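Local coordinates for protein arginyl-trna synthetase (Thermus thermophilus, PDB 1IQ0) that probably attaches L-arginine to its cognate tRNA(Arg) at the expense of ATP, as a monomeric class I aminoacyl-tRNA synthetase, at residues L236-E240 / S241-R245; T557-E560 / G561-E564; R4-E7 / E8-Q12; H526-A529 / Q530-D534; E158-F161 / A162-H165. All blocks are in the same frame, centred on the assembly; numbering follows the deposited sequence.

Contact 1. Residues L236-E240 / S241-R245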
loop_
_atom_site.group_PDB
_atom_site.type_symbol
_atom_site.label_atom_id
_atom_site.label_comp_id
_atom_site.label_asym_id
_atom_site.label_seq_id
_atom_site.Cartn_x
_atom_site.Cartn_y
_atom_site.Cartn_z
ATOM N N LEU A 236 15.171 -2.765 -4.075
ATOM C CA LEU A 236 15.838 -2.911 -5.360
ATOM C C LEU A 236 15.515 -1.841 -6.390
ATOM O O LEU A 236 14.426 -1.273 -6.417
ATOM C CB LEU A 236 15.472 -4.260 -5.976
ATOM C CG LEU A 236 15.668 -5.535 -5.159
ATOM C CD1 LEU A 236 14.745 -6.624 -5.699
ATOM C CD2 LEU A 236 17.131 -5.965 -5.215
ATOM N N LEU A 237 16.485 -1.603 -7.255
ATOM C CA LEU A 237 16.345 -0.675 -8.361
ATOM C C LEU A 237 16.670 -1.542 -9.567
ATOM O O LEU A 237 17.629 -2.298 -9.533
ATOM C CB LEU A 237 17.381 0.444 -8.264
ATOM C CG LEU A 237 16.960 1.876 -7.926
ATOM C CD1 LEU A 237 16.033 1.923 -6.739
ATOM C CD2 LEU A 237 18.222 2.692 -7.676
ATOM N N VAL A 238 15.851 -1.473 -10.607
ATOM C CA VAL A 238 16.127 -2.214 -11.822
ATOM C C VAL A 238 16.080 -1.222 -12.974
ATOM O O VAL A 238 15.064 -0.561 -13.197
ATOM C CB VAL A 238 15.106 -3.347 -12.075
ATOM C CG1 VAL A 238 15.311 -3.909 -13.466
ATOM C CG2 VAL A 238 15.308 -4.466 -11.053
ATOM N N TRP A 239 17.193 -1.121 -13.693
ATOM C CA TRP A 239 17.321 -0.207 -14.821
ATOM C C TRP A 239 17.022 -0.877 -16.164
ATOM O O TRP A 239 17.464 -1.996 -16.435
ATOM C CB TRP A 239 18.743 0.396 -14.846
ATOM C CG TRP A 239 19.096 1.197 -13.603
ATOM C CD1 TRP A 239 19.131 0.739 -12.316
ATOM C CD2 TRP A 239 19.417 2.595 -13.534
ATOM N NE1 TRP A 239 19.448 1.758 -11.455
ATOM C CE2 TRP A 239 19.628 2.910 -12.172
ATOM C CE3 TRP A 239 19.544 3.613 -14.491
ATOM C CZ2 TRP A 239 19.959 4.204 -11.737
ATOM C CZ3 TRP A 239 19.875 4.903 -14.060
ATOM C CH2 TRP A 239 20.076 5.184 -12.694
ATOM N N GLU A 240 16.270 -0.177 -17.010
ATOM C CA GLU A 240 15.934 -0.686 -18.330
ATOM C C GLU A 240 17.195 -1.100 -19.105
ATOM O O GLU A 240 17.214 -2.155 -19.747
ATOM C CB GLU A 240 15.154 0.379 -19.112
ATOM C CG GLU A 240 14.783 -0.024 -20.540
ATOM C CD GLU A 240 13.916 -1.273 -20.597
ATOM O OE1 GLU A 240 13.068 -1.466 -19.703
ATOM O OE2 GLU A 240 14.069 -2.058 -21.546
ATOM N N SER A 241 18.246 -0.280 -19.059
ATOM C CA SER A 241 19.480 -0.626 -19.774
ATOM C C SER A 241 20.085 -1.941 -19.278
ATOM O O SER A 241 20.712 -2.666 -20.052
ATOM C CB SER A 241 20.517 0.506 -19.684
ATOM O OG SER A 241 20.830 0.841 -18.349
ATOM N N ASP A 242 19.913 -2.253 -17.995
ATOM C CA ASP A 242 20.421 -3.525 -17.466
ATOM C C ASP A 242 19.503 -4.658 -17.931
ATOM O O ASP A 242 19.955 -5.778 -18.164
ATOM C CB ASP A 242 20.485 -3.496 -15.937
ATOM C CG ASP A 242 21.593 -2.593 -15.423
ATOM O OD1 ASP A 242 21.385 -1.897 -14.403
ATOM O OD2 ASP A 242 22.674 -2.586 -16.041
ATOM N N ILE A 243 18.211 -4.366 -18.065
ATOM C CA ILE A 243 17.258 -5.369 -18.535
ATOM C C ILE A 243 17.622 -5.755 -19.977
ATOM O O ILE A 243 17.506 -6.914 -20.371
ATOM C CB ILE A 243 15.798 -4.833 -18.480
ATOM C CG1 ILE A 243 15.287 -4.870 -17.035
ATOM C CG2 ILE A 243 14.895 -5.646 -19.406
ATOM C CD1 ILE A 243 13.832 -4.381 -16.856
ATOM N N VAL A 244 18.071 -4.774 -20.756
ATOM C CA VAL A 244 18.471 -5.017 -22.140
ATOM C C VAL A 244 19.741 -5.879 -22.177
ATOM O O VAL A 244 19.808 -6.863 -22.916
ATOM C CB VAL A 244 18.721 -3.674 -22.896
ATOM C CG1 VAL A 244 19.386 -3.937 -24.267
ATOM C CG2 VAL A 244 17.390 -2.941 -23.099
ATOM N N ARG A 245 20.736 -5.518 -21.371
ATOM C CA ARG A 245 21.987 -6.271 -21.321
ATOM C C ARG A 245 21.751 -7.714 -20.875
ATOM O O ARG A 245 22.417 -8.635 -21.351
ATOM C CB ARG A 245 22.990 -5.605 -20.360
ATOM C CG ARG A 245 24.417 -6.178 -20.457
ATOM C CD ARG A 245 25.410 -5.519 -19.490
ATOM N NE ARG A 245 25.201 -4.074 -19.387
ATOM C CZ ARG A 245 24.363 -3.497 -18.523
ATOM N NH1 ARG A 245 23.657 -4.246 -17.676
ATOM N NH2 ARG A 245 24.213 -2.176 -18.516
#
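Val-238 and Ile-243 meet where strand 236-239 turns into helix 240-245: Val-238 CG1 lies 3.7 Å from Ile-243 CG1, the two side chains crossing at about a right angle. Val-238 reaches over because CG1 stands anti to its backbone N (chi1 170°), and Phe-308 of helix 301-312 packs on both residues. Trp-239 is the N-cap; Trp-239 O takes Ile-243 N at 3.0 Å, and Asp-242 N through a weaker, more bent bond. With strand 236-239 parallel to strand 141-149 in the mixed sheet of the catalytic domain, this is a strand-to-helix turn of a Rossmann-like class I core. Asp-242 runs alongside Trp-239, pointing the same way, its OD1 3.5 Å from Trp-239 CB and its carboxylate plane 65° from the indole. Arg-213 pairs with Asp-242 OD1 and also makes a cation-pi contact with Trp-239. The other oxygen, Asp-242 OD2, presents its anti lone pair to Arg-245 NH1 at 2.5 Å, a salt bridge in the guanidinium plane. Glu-240, bent at chi2 (60°), brings OE2 to 3.8 Å from Val-244 CG2, while its carboxylate is held by Tyr-148 and Lys-304.

Contact 2. Residues T557-E560 / G561-E564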
loop_
_atom_site.group_PDB
_atom_site.type_symbol
_atom_site.label_atom_id
_atom_site.label_comp_id
_atom_site.label_asym_id
_atom_site.label_seq_id
_atom_site.Cartn_x
_atom_site.Cartn_y
_atom_site.Cartn_z
ATOM N N THR A 557 -7.380 9.995 38.314
ATOM C CA THR A 557 -8.181 10.180 39.516
ATOM C C THR A 557 -9.050 8.963 39.818
ATOM O O THR A 557 -9.870 8.994 40.733
ATOM C CB THR A 557 -9.095 11.410 39.396
ATOM O OG1 THR A 557 -9.862 11.318 38.189
ATOM C CG2 THR A 557 -8.271 12.689 39.389
ATOM N N ALA A 558 -8.871 7.892 39.050
ATOM C CA ALA A 558 -9.645 6.679 39.273
ATOM C C ALA A 558 -9.056 5.948 40.470
ATOM O O ALA A 558 -7.855 6.046 40.736
ATOM C CB ALA A 558 -9.603 5.778 38.030
ATOM N N PRO A 559 -9.900 5.219 41.220
ATOM C CA PRO A 559 -9.447 4.470 42.398
ATOM C C PRO A 559 -8.563 3.284 42.032
ATOM O O PRO A 559 -8.543 2.848 40.882
ATOM C CB PRO A 559 -10.757 4.036 43.061
ATOM C CG PRO A 559 -11.712 3.911 41.888
ATOM C CD PRO A 559 -11.369 5.163 41.092
ATOM N N GLU A 560 -7.837 2.773 43.023
ATOM C CA GLU A 560 -6.940 1.643 42.836
ATOM C C GLU A 560 -7.636 0.517 42.090
ATOM O O GLU A 560 -8.792 0.214 42.359
ATOM C CB GLU A 560 -6.449 1.134 44.192
ATOM C CG GLU A 560 -5.478 -0.028 44.096
ATOM C CD GLU A 560 -4.897 -0.398 45.444
ATOM O OE1 GLU A 560 -4.254 0.472 46.067
ATOM O OE2 GLU A 560 -5.083 -1.554 45.881
ATOM N N GLY A 561 -6.925 -0.097 41.150
ATOM C CA GLY A 561 -7.500 -1.178 40.369
ATOM C C GLY A 561 -8.074 -0.662 39.066
ATOM O O GLY A 561 -7.763 -1.180 37.991
ATOM N N LEU A 562 -8.911 0.365 39.153
ATOM C CA LEU A 562 -9.518 0.951 37.962
ATOM C C LEU A 562 -8.481 1.801 37.234
ATOM O O LEU A 562 -8.431 1.814 36.003
ATOM C CB LEU A 562 -10.702 1.838 38.340
ATOM C CG LEU A 562 -11.944 1.802 37.443
ATOM C CD1 LEU A 562 -12.771 3.081 37.680
ATOM C CD2 LEU A 562 -11.553 1.663 35.981
ATOM N N ARG A 563 -7.663 2.520 37.999
ATOM C CA ARG A 563 -6.627 3.374 37.423
ATOM C C ARG A 563 -5.684 2.520 36.583
ATOM O O ARG A 563 -5.379 2.861 35.442
ATOM C CB ARG A 563 -5.853 4.111 38.530
ATOM C CG ARG A 563 -4.527 4.724 38.069
ATOM C CD ARG A 563 -3.974 5.777 39.045
ATOM N NE ARG A 563 -2.622 6.206 38.667
ATOM C CZ ARG A 563 -2.119 7.423 38.878
ATOM N NH1 ARG A 563 -2.846 8.372 39.470
ATOM N NH2 ARG A 563 -0.876 7.695 38.502
ATOM N N GLU A 564 -5.236 1.403 37.148
ATOM C CA GLU A 564 -4.338 0.495 36.447
ATOM C C GLU A 564 -5.024 -0.057 35.191
ATOM O O GLU A 564 -4.421 -0.121 34.123
ATOM C CB GLU A 564 -3.926 -0.662 37.366
ATOM C CG GLU A 564 -2.987 -0.302 38.520
ATOM C CD GLU A 564 -3.568 0.720 39.495
ATOM O OE1 GLU A 564 -4.800 0.744 39.697
ATOM O OE2 GLU A 564 -2.782 1.494 40.075
#
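Ala-558 turns its methyl onto the first turn of helix 562-583, its CB 4.1 Å from Leu-562 CB and about as far from Arg-563 CB. Its carbonyl O lies against Arg-563 CB as well, so the beginning of that long side chain is flanked by the backbone of the incoming loop. From CB the arginine runs extended away from the contact, and NH1 makes a weak hydrogen bond to Leu-556 O. Pro-559 brings CG to 4.2 Å from Leu-562 CB, but contributes more through its carbonyl. Pro-559 O accepts Arg-563 N at 3.0 Å in a fairly straight bond and Leu-562 N in a weak one, so one oxygen gathers two amides of the opening turn. Glu-560 O receives a further weak bond from Leu-562 N and a hydrogen bond from Gln-497. Gly-561, the N-cap, has a positive phi (95°), where a side chain would be jammed against Glu-560 O. Gly-561 N is gripped by Glu-564 OE1 at 2.7 Å, met on the syn side but 31° out of the carboxylate plane. Glu-564 folds back to reach it through a bend at chi2 (61°). Were Glu-564 an alanine, the amide of Gly-561 would probably lose its carboxylate partner and the cap would be less firmly closed. A side chain three residues on, gripping the N-cap amide, is the reciprocal half of a capping box, here at the start of the last helix of the DALR anticodon-binding domain.

Contact 3. Residues R4-E7 / E8-Q12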
loop_
_atom_site.group_PDB
_atom_site.type_symbol
_atom_site.label_atom_id
_atom_site.label_comp_id
_atom_site.label_asym_id
_atom_site.label_seq_id
_atom_site.Cartn_x
_atom_site.Cartn_y
_atom_site.Cartn_z
ATOM N N ARG A 4 -10.281 -14.288 14.481
ATOM C CA ARG A 4 -9.860 -15.356 13.580
ATOM C C ARG A 4 -9.974 -16.703 14.277
ATOM O O ARG A 4 -10.323 -17.709 13.651
ATOM C CB ARG A 4 -8.414 -15.136 13.108
ATOM C CG ARG A 4 -8.252 -14.077 12.012
ATOM C CD ARG A 4 -8.959 -14.490 10.727
ATOM N NE ARG A 4 -8.985 -13.430 9.717
ATOM C CZ ARG A 4 -7.979 -13.129 8.899
ATOM N NH1 ARG A 4 -6.840 -13.806 8.954
ATOM N NH2 ARG A 4 -8.118 -12.150 8.015
ATOM N N ALA A 5 -9.678 -16.721 15.573
ATOM C CA ALA A 5 -9.766 -17.950 16.350
ATOM C C ALA A 5 -11.223 -18.403 16.338
ATOM O O ALA A 5 -11.518 -19.601 16.313
ATOM C CB ALA A 5 -9.300 -17.703 17.776
ATOM N N LEU A 6 -12.130 -17.434 16.333
ATOM C CA LEU A 6 -13.552 -17.733 16.320
ATOM C C LEU A 6 -13.980 -18.272 14.953
ATOM O O LEU A 6 -14.790 -19.193 14.869
ATOM C CB LEU A 6 -14.353 -16.481 16.675
ATOM C CG LEU A 6 -15.874 -16.614 16.774
ATOM C CD1 LEU A 6 -16.262 -17.828 17.627
ATOM C CD2 LEU A 6 -16.434 -15.325 17.377
ATOM N N GLU A 7 -13.432 -17.703 13.884
ATOM C CA GLU A 7 -13.765 -18.159 12.542
ATOM C C GLU A 7 -13.193 -19.557 12.337
ATOM O O GLU A 7 -13.801 -20.388 11.671
ATOM C CB GLU A 7 -13.195 -17.205 11.488
ATOM C CG GLU A 7 -13.605 -15.761 11.698
ATOM C CD GLU A 7 -13.153 -14.845 10.579
ATOM O OE1 GLU A 7 -12.011 -15.012 10.096
ATOM O OE2 GLU A 7 -13.939 -13.951 10.195
ATOM N N GLU A 8 -12.023 -19.812 12.910
ATOM C CA GLU A 8 -11.397 -21.123 12.782
ATOM C C GLU A 8 -12.268 -22.181 13.448
ATOM O O GLU A 8 -12.513 -23.243 12.878
ATOM C CB GLU A 8 -10.008 -21.119 13.425
ATOM C CG GLU A 8 -9.317 -22.477 13.412
ATOM C CD GLU A 8 -9.260 -23.094 12.022
ATOM O OE1 GLU A 8 -8.733 -22.439 11.097
ATOM O OE2 GLU A 8 -9.740 -24.235 11.855
ATOM N N ALA A 9 -12.740 -21.886 14.655
ATOM C CA ALA A 9 -13.583 -22.826 15.379
ATOM C C ALA A 9 -14.891 -23.070 14.632
ATOM O O ALA A 9 -15.450 -24.167 14.684
ATOM C CB ALA A 9 -13.863 -22.305 16.780
ATOM N N ILE A 10 -15.381 -22.044 13.939
ATOM C CA ILE A 10 -16.624 -22.162 13.179
ATOM C C ILE A 10 -16.408 -23.011 11.930
ATOM O O ILE A 10 -17.232 -23.858 11.597
ATOM C CB ILE A 10 -17.151 -20.776 12.742
ATOM C CG1 ILE A 10 -17.612 -19.984 13.969
ATOM C CG2 ILE A 10 -18.287 -20.940 11.738
ATOM C CD1 ILE A 10 -18.032 -18.563 13.651
ATOM N N ALA A 11 -15.297 -22.766 11.240
ATOM C CA ALA A 11 -14.959 -23.506 10.028
ATOM C C ALA A 11 -14.886 -24.994 10.352
ATOM O O ALA A 11 -15.572 -25.818 9.741
ATOM C CB ALA A 11 -13.617 -23.028 9.483
ATOM N N GLN A 12 -14.048 -25.321 11.331
ATOM C CA GLN A 12 -13.862 -26.697 11.760
ATOM C C GLN A 12 -15.210 -27.338 12.060
ATOM O O GLN A 12 -15.421 -28.519 11.787
ATOM C CB GLN A 12 -12.977 -26.732 13.006
ATOM C CG GLN A 12 -12.027 -27.909 13.046
ATOM C CD GLN A 12 -11.149 -27.979 11.810
ATOM O OE1 GLN A 12 -10.444 -27.024 11.477
ATOM N NE2 GLN A 12 -11.190 -29.112 11.121
#
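Glu-7 O accepts Ala-11 N at 2.8 Å, one turn farther along helix 3-15, and Ala-11 CB rests 3.4 Å from the same oxygen. The Glu-7 side chain, with CG anti to its carbonyl carbon (chi1 -54°), extends back along the helix toward Arg-4. There Glu-7 OE1 forms a salt bridge with Arg-4 NE at 3.4 Å, while OE2 takes the backbone N of Val-25. Arg-4 NE also pairs with Glu-514, so the guanidinium is shared between two acids, an arrangement likely to steady the negative charge of both.

Glu-8 touches the preceding turn with CB alone, 3.4 Å from Arg-4 O, the carbonyl that also accepts Glu-8 N at 2.8 Å. The rest of the chain leads away: CG stands anti to the backbone N and the chain bends at chi2, bringing OE1 into a long, weak ion pair with Arg-22.

Leu-6 belongs to the buried side. Leu-6 O receives Ile-10 N and has Ile-10 CG1 close by, at 3.1 Å. One turn apart, Leu-6 CG and Ile-10 CD1 approach to 4.3 Å, and Phe-80 of strand 77-82 packs against both residues. These i to i+4 bonds and contacts mark a regular amphipathic alpha-helix, whose apolar side lies on the antiparallel sheet of the N-terminal domain.

Contact 4. Residues H526-A529 / Q530-D534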
loop_
_atom_site.group_PDB
_atom_site.type_symbol
_atom_site.label_atom_id
_atom_site.label_comp_id
_atom_site.label_asym_id
_atom_site.label_seq_id
_atom_site.Cartn_x
_atom_site.Cartn_y
_atom_site.Cartn_z
ATOM N N HIS A 526 -6.685 1.179 2.510
ATOM C CA HIS A 526 -7.758 2.039 3.002
ATOM C C HIS A 526 -8.573 1.386 4.122
ATOM O O HIS A 526 -9.192 2.084 4.927
ATOM C CB HIS A 526 -8.692 2.479 1.867
ATOM C CG HIS A 526 -9.581 1.393 1.351
ATOM N ND1 HIS A 526 -9.243 0.602 0.274
ATOM C CD2 HIS A 526 -10.798 0.966 1.765
ATOM C CE1 HIS A 526 -10.214 -0.264 0.045
ATOM N NE2 HIS A 526 -11.169 -0.065 0.935
ATOM N N VAL A 527 -8.572 0.057 4.180
ATOM C CA VAL A 527 -9.310 -0.642 5.228
ATOM C C VAL A 527 -8.620 -0.399 6.575
ATOM O O VAL A 527 -9.276 -0.261 7.601
ATOM C CB VAL A 527 -9.400 -2.162 4.941
ATOM C CG1 VAL A 527 -9.977 -2.895 6.149
ATOM C CG2 VAL A 527 -10.294 -2.401 3.720
ATOM N N LEU A 528 -7.295 -0.322 6.565
ATOM C CA LEU A 528 -6.559 -0.077 7.799
ATOM C C LEU A 528 -6.740 1.390 8.166
ATOM O O LEU A 528 -6.944 1.731 9.328
ATOM C CB LEU A 528 -5.069 -0.358 7.612
ATOM C CG LEU A 528 -4.235 -0.743 8.844
ATOM C CD1 LEU A 528 -2.854 -0.141 8.694
ATOM C CD2 LEU A 528 -4.880 -0.272 10.136
ATOM N N ALA A 529 -6.654 2.251 7.157
ATOM C CA ALA A 529 -6.806 3.679 7.359
ATOM C C ALA A 529 -8.153 3.959 8.005
ATOM O O ALA A 529 -8.235 4.704 8.975
ATOM C CB ALA A 529 -6.699 4.413 6.021
ATOM N N GLN A 530 -9.204 3.350 7.467
ATOM C CA GLN A 530 -10.544 3.545 7.995
ATOM C C GLN A 530 -10.642 3.009 9.428
ATOM O O GLN A 530 -11.279 3.621 10.278
ATOM C CB GLN A 530 -11.574 2.860 7.095
ATOM C CG GLN A 530 -13.023 3.078 7.513
ATOM C CD GLN A 530 -13.380 4.552 7.641
ATOM O OE1 GLN A 530 -13.194 5.335 6.703
ATOM N NE2 GLN A 530 -13.891 4.937 8.809
ATOM N N TYR A 531 -10.012 1.870 9.699
ATOM C CA TYR A 531 -10.043 1.325 11.051
ATOM C C TYR A 531 -9.418 2.314 12.039
ATOM O O TYR A 531 -9.904 2.477 13.160
ATOM C CB TYR A 531 -9.263 0.009 11.151
ATOM C CG TYR A 531 -9.059 -0.417 12.590
ATOM C CD1 TYR A 531 -10.121 -0.926 13.346
ATOM C CD2 TYR A 531 -7.827 -0.244 13.227
ATOM C CE1 TYR A 531 -9.961 -1.249 14.703
ATOM C CE2 TYR A 531 -7.657 -0.563 14.586
ATOM C CZ TYR A 531 -8.733 -1.063 15.314
ATOM O OH TYR A 531 -8.586 -1.376 16.652
ATOM N N LEU A 532 -8.331 2.957 11.624
ATOM C CA LEU A 532 -7.646 3.905 12.494
ATOM C C LEU A 532 -8.509 5.125 12.795
ATOM O O LEU A 532 -8.454 5.666 13.895
ATOM C CB LEU A 532 -6.311 4.327 11.877
ATOM C CG LEU A 532 -5.264 3.208 11.780
ATOM C CD1 LEU A 532 -3.971 3.776 11.199
ATOM C CD2 LEU A 532 -5.002 2.606 13.159
ATOM N N LEU A 533 -9.302 5.558 11.819
ATOM C CA LEU A 533 -10.196 6.690 12.025
ATOM C C LEU A 533 -11.230 6.279 13.068
ATOM O O LEU A 533 -11.507 7.026 14.009
ATOM C CB LEU A 533 -10.908 7.071 10.722
ATOM C CG LEU A 533 -10.099 7.911 9.729
ATOM C CD1 LEU A 533 -10.913 8.165 8.465
ATOM C CD2 LEU A 533 -9.728 9.235 10.384
ATOM N N ASP A 534 -11.794 5.083 12.898
ATOM C CA ASP A 534 -12.790 4.575 13.830
ATOM C C ASP A 534 -12.232 4.406 15.245
ATOM O O ASP A 534 -12.901 4.731 16.222
ATOM C CB ASP A 534 -13.348 3.233 13.344
ATOM C CG ASP A 534 -14.097 3.348 12.022
ATOM O OD1 ASP A 534 -14.608 4.443 11.713
ATOM O OD2 ASP A 534 -14.197 2.337 11.300
#
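Two successive turns of helix 525-544, an alpha-helix of the anticodon-binding domain, meet through Leu-528 and the pair Tyr-531 and Leu-532. Leu-528 CD2 does the touching: it comes within 3.9 Å of Leu-532 CG and 4.3 Å of Tyr-531 CD2, approaching the phenol ring at an oblique tilt. The two leucines cross at a slant. Leu-532 keeps CG anti to its carbonyl carbon (chi1 -67°), which sets that carbon 3.3 Å from Leu-528 O, the same oxygen that accepts Leu-532 N at 2.9 Å.

In the mainly helical DALR anticodon-binding domain, the side bearing the leucines faces helix 562-583: Leu-583 packs on Leu-528, and Leu-577 and Leu-581 pack on Leu-532. Tyr-531, CG anti to its backbone N (chi1 169°), sends its ring on along the helix past Ala-515 of helix 512-522, and its OH bonds to Asp-508 O. Tyr-531 N bonds to Val-527 O at 3.1 Å.

On another side Ala-529 O takes Leu-533 N, and both side chains lean on Phe-444 of helix 430-448. Gln-530 N binds His-526 O at 2.8 Å. Gln-530 CB also lies near, 3.3 Å from His-526 O. The glutamine chain, bent at chi2, then carries Gln-530 NE2 to Asp-534 OD1 for a weak hydrogen bond of 3.0 Å.

Contact 5. Residues E158-F161 / A162-H165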
loop_
_atom_site.group_PDB
_atom_site.type_symbol
_atom_site.label_atom_id
_atom_site.label_comp_id
_atom_site.label_asym_id
_atom_site.label_seq_id
_atom_site.Cartn_x
_atom_site.Cartn_y
_atom_site.Cartn_z
ATOM N N GLU A 158 14.438 13.404 -23.953
ATOM C CA GLU A 158 14.013 14.776 -24.179
ATOM C C GLU A 158 14.607 15.758 -23.193
ATOM O O GLU A 158 15.006 16.851 -23.589
ATOM C CB GLU A 158 12.492 14.894 -24.161
ATOM C CG GLU A 158 11.820 14.131 -25.271
ATOM C CD GLU A 158 10.373 14.531 -25.461
ATOM O OE1 GLU A 158 9.649 14.687 -24.455
ATOM O OE2 GLU A 158 9.954 14.679 -26.624
ATOM N N THR A 159 14.687 15.391 -21.914
ATOM C CA THR A 159 15.242 16.340 -20.961
ATOM C C THR A 159 16.744 16.478 -21.145
ATOM O O THR A 159 17.269 17.586 -21.084
ATOM C CB THR A 159 14.935 15.970 -19.486
ATOM O OG1 THR A 159 15.730 14.852 -19.087
ATOM C CG2 THR A 159 13.482 15.631 -19.324
ATOM N N LEU A 160 17.438 15.366 -21.372
ATOM C CA LEU A 160 18.884 15.434 -21.573
ATOM C C LEU A 160 19.195 16.256 -22.827
ATOM O O LEU A 160 20.174 16.993 -22.867
ATOM C CB LEU A 160 19.483 14.030 -21.690
ATOM C CG LEU A 160 19.369 13.191 -20.412
ATOM C CD1 LEU A 160 20.088 11.847 -20.588
ATOM C CD2 LEU A 160 19.977 13.968 -19.256
ATOM N N PHE A 161 18.357 16.126 -23.849
ATOM C CA PHE A 161 18.550 16.896 -25.069
ATOM C C PHE A 161 18.340 18.384 -24.763
ATOM O O PHE A 161 19.155 19.228 -25.148
ATOM C CB PHE A 161 17.555 16.469 -26.148
ATOM C CG PHE A 161 17.501 17.412 -27.315
ATOM C CD1 PHE A 161 18.558 17.479 -28.221
ATOM C CD2 PHE A 161 16.421 18.276 -27.476
ATOM C CE1 PHE A 161 18.545 18.397 -29.268
ATOM C CE2 PHE A 161 16.395 19.198 -28.519
ATOM C CZ PHE A 161 17.462 19.259 -29.419
ATOM N N ALA A 162 17.246 18.695 -24.067
ATOM C CA ALA A 162 16.922 20.073 -23.710
ATOM C C ALA A 162 18.036 20.758 -22.911
ATOM O O ALA A 162 18.364 21.915 -23.161
ATOM C CB ALA A 162 15.616 20.116 -22.919
ATOM N N LEU A 163 18.606 20.047 -21.944
ATOM C CA LEU A 163 19.678 20.602 -21.128
ATOM C C LEU A 163 20.859 21.051 -21.985
ATOM O O LEU A 163 21.460 22.091 -21.732
ATOM C CB LEU A 163 20.152 19.567 -20.100
ATOM C CG LEU A 163 19.168 19.328 -18.953
ATOM C CD1 LEU A 163 19.579 18.092 -18.149
ATOM C CD2 LEU A 163 19.128 20.565 -18.065
ATOM N N ARG A 164 21.185 20.267 -23.004
ATOM C CA ARG A 164 22.299 20.589 -23.888
ATOM C C ARG A 164 21.902 21.641 -24.923
ATOM O O ARG A 164 22.580 22.652 -25.079
ATOM C CB ARG A 164 22.767 19.316 -24.595
ATOM C CG ARG A 164 24.164 19.383 -25.171
ATOM C CD ARG A 164 24.528 18.049 -25.801
ATOM N NE ARG A 164 25.953 17.933 -26.093
ATOM C CZ ARG A 164 26.910 17.908 -25.171
ATOM N NH1 ARG A 164 26.598 17.992 -23.884
ATOM N NH2 ARG A 164 28.181 17.792 -25.535
ATOM N N HIS A 165 20.790 21.394 -25.611
ATOM C CA HIS A 165 20.286 22.282 -26.652
ATOM C C HIS A 165 20.144 23.730 -26.208
ATOM O O HIS A 165 20.477 24.646 -26.959
ATOM C CB HIS A 165 18.937 21.770 -27.171
ATOM C CG HIS A 165 18.382 22.572 -28.308
ATOM N ND1 HIS A 165 17.278 23.390 -28.176
ATOM C CD2 HIS A 165 18.781 22.685 -29.598
ATOM C CE1 HIS A 165 17.021 23.970 -29.335
ATOM N NE2 HIS A 165 17.917 23.558 -30.215
#
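Phe-161 and His-165, one helical turn apart, run side by side and point the same way. Phe-161 CB starts close to the chain, 3.1 Å from Ala-162 N; CG and CD2 then pass the same amide obliquely. Farther out the ring reaches His-165. CE1 and CE2 lie under His-165 CB, which sits over one face of the ring, offset toward its rim, as a CH-pi contact 3.9 Å from the centroid. At the tip, Phe-161 CZ comes to 3.6 Å from His-165 CG and 3.7 Å from His-165 CD2. The planes are near parallel, 21° apart, but slid so far that the rings barely overlap, with centroids 5.0 Å apart. Both residues hold CG anti to the backbone N (chi1 168° for Phe-161), and this shared setting lines the two rings up. On the backbone, His-165 N makes a nearly straight bond of 2.8 Å to Phe-161 O. Cutting Phe-161 back to an alanine is likely to deprive the CB and imidazole of His-165 of their ring partner and open a gap toward helix 197-208.

Leu-160 CD2 and Leu-163 CD1 also meet, at 4.3 Å. Helix 154-165 ends here among three other helices of the catalytic domain: Phe-161 packs on Ile-200 and Val-203 of helix 197-208, Leu-163 on Ala-183 of helix 176-189, and Leu-160 on Val-216 of helix 213-229.

How the contacts relate
Along the chain the order is contact 3, 5, 1, 4, 2. Contacts 5 and 1 both belong to the catalytic domain, their centres about 22 Å apart; helix 213-229 bridges them, packing on Leu-160 of one and Trp-239 of the other. Contacts 4 and 2 share the anticodon-binding domain with centres about 31 Å apart, and helix 562-583, which begins in contact 2, later packs on the leucines of contact 4. Contact 3, in the N-terminal domain, is about 24 Å from contact 4 between centres, and its Arg-4 reaches Glu-514 of helix 512-522, beside contact 4. The largest separation, about 70 Å between the centres of contacts 2 and 5, spans an elongated, multidomain monomer.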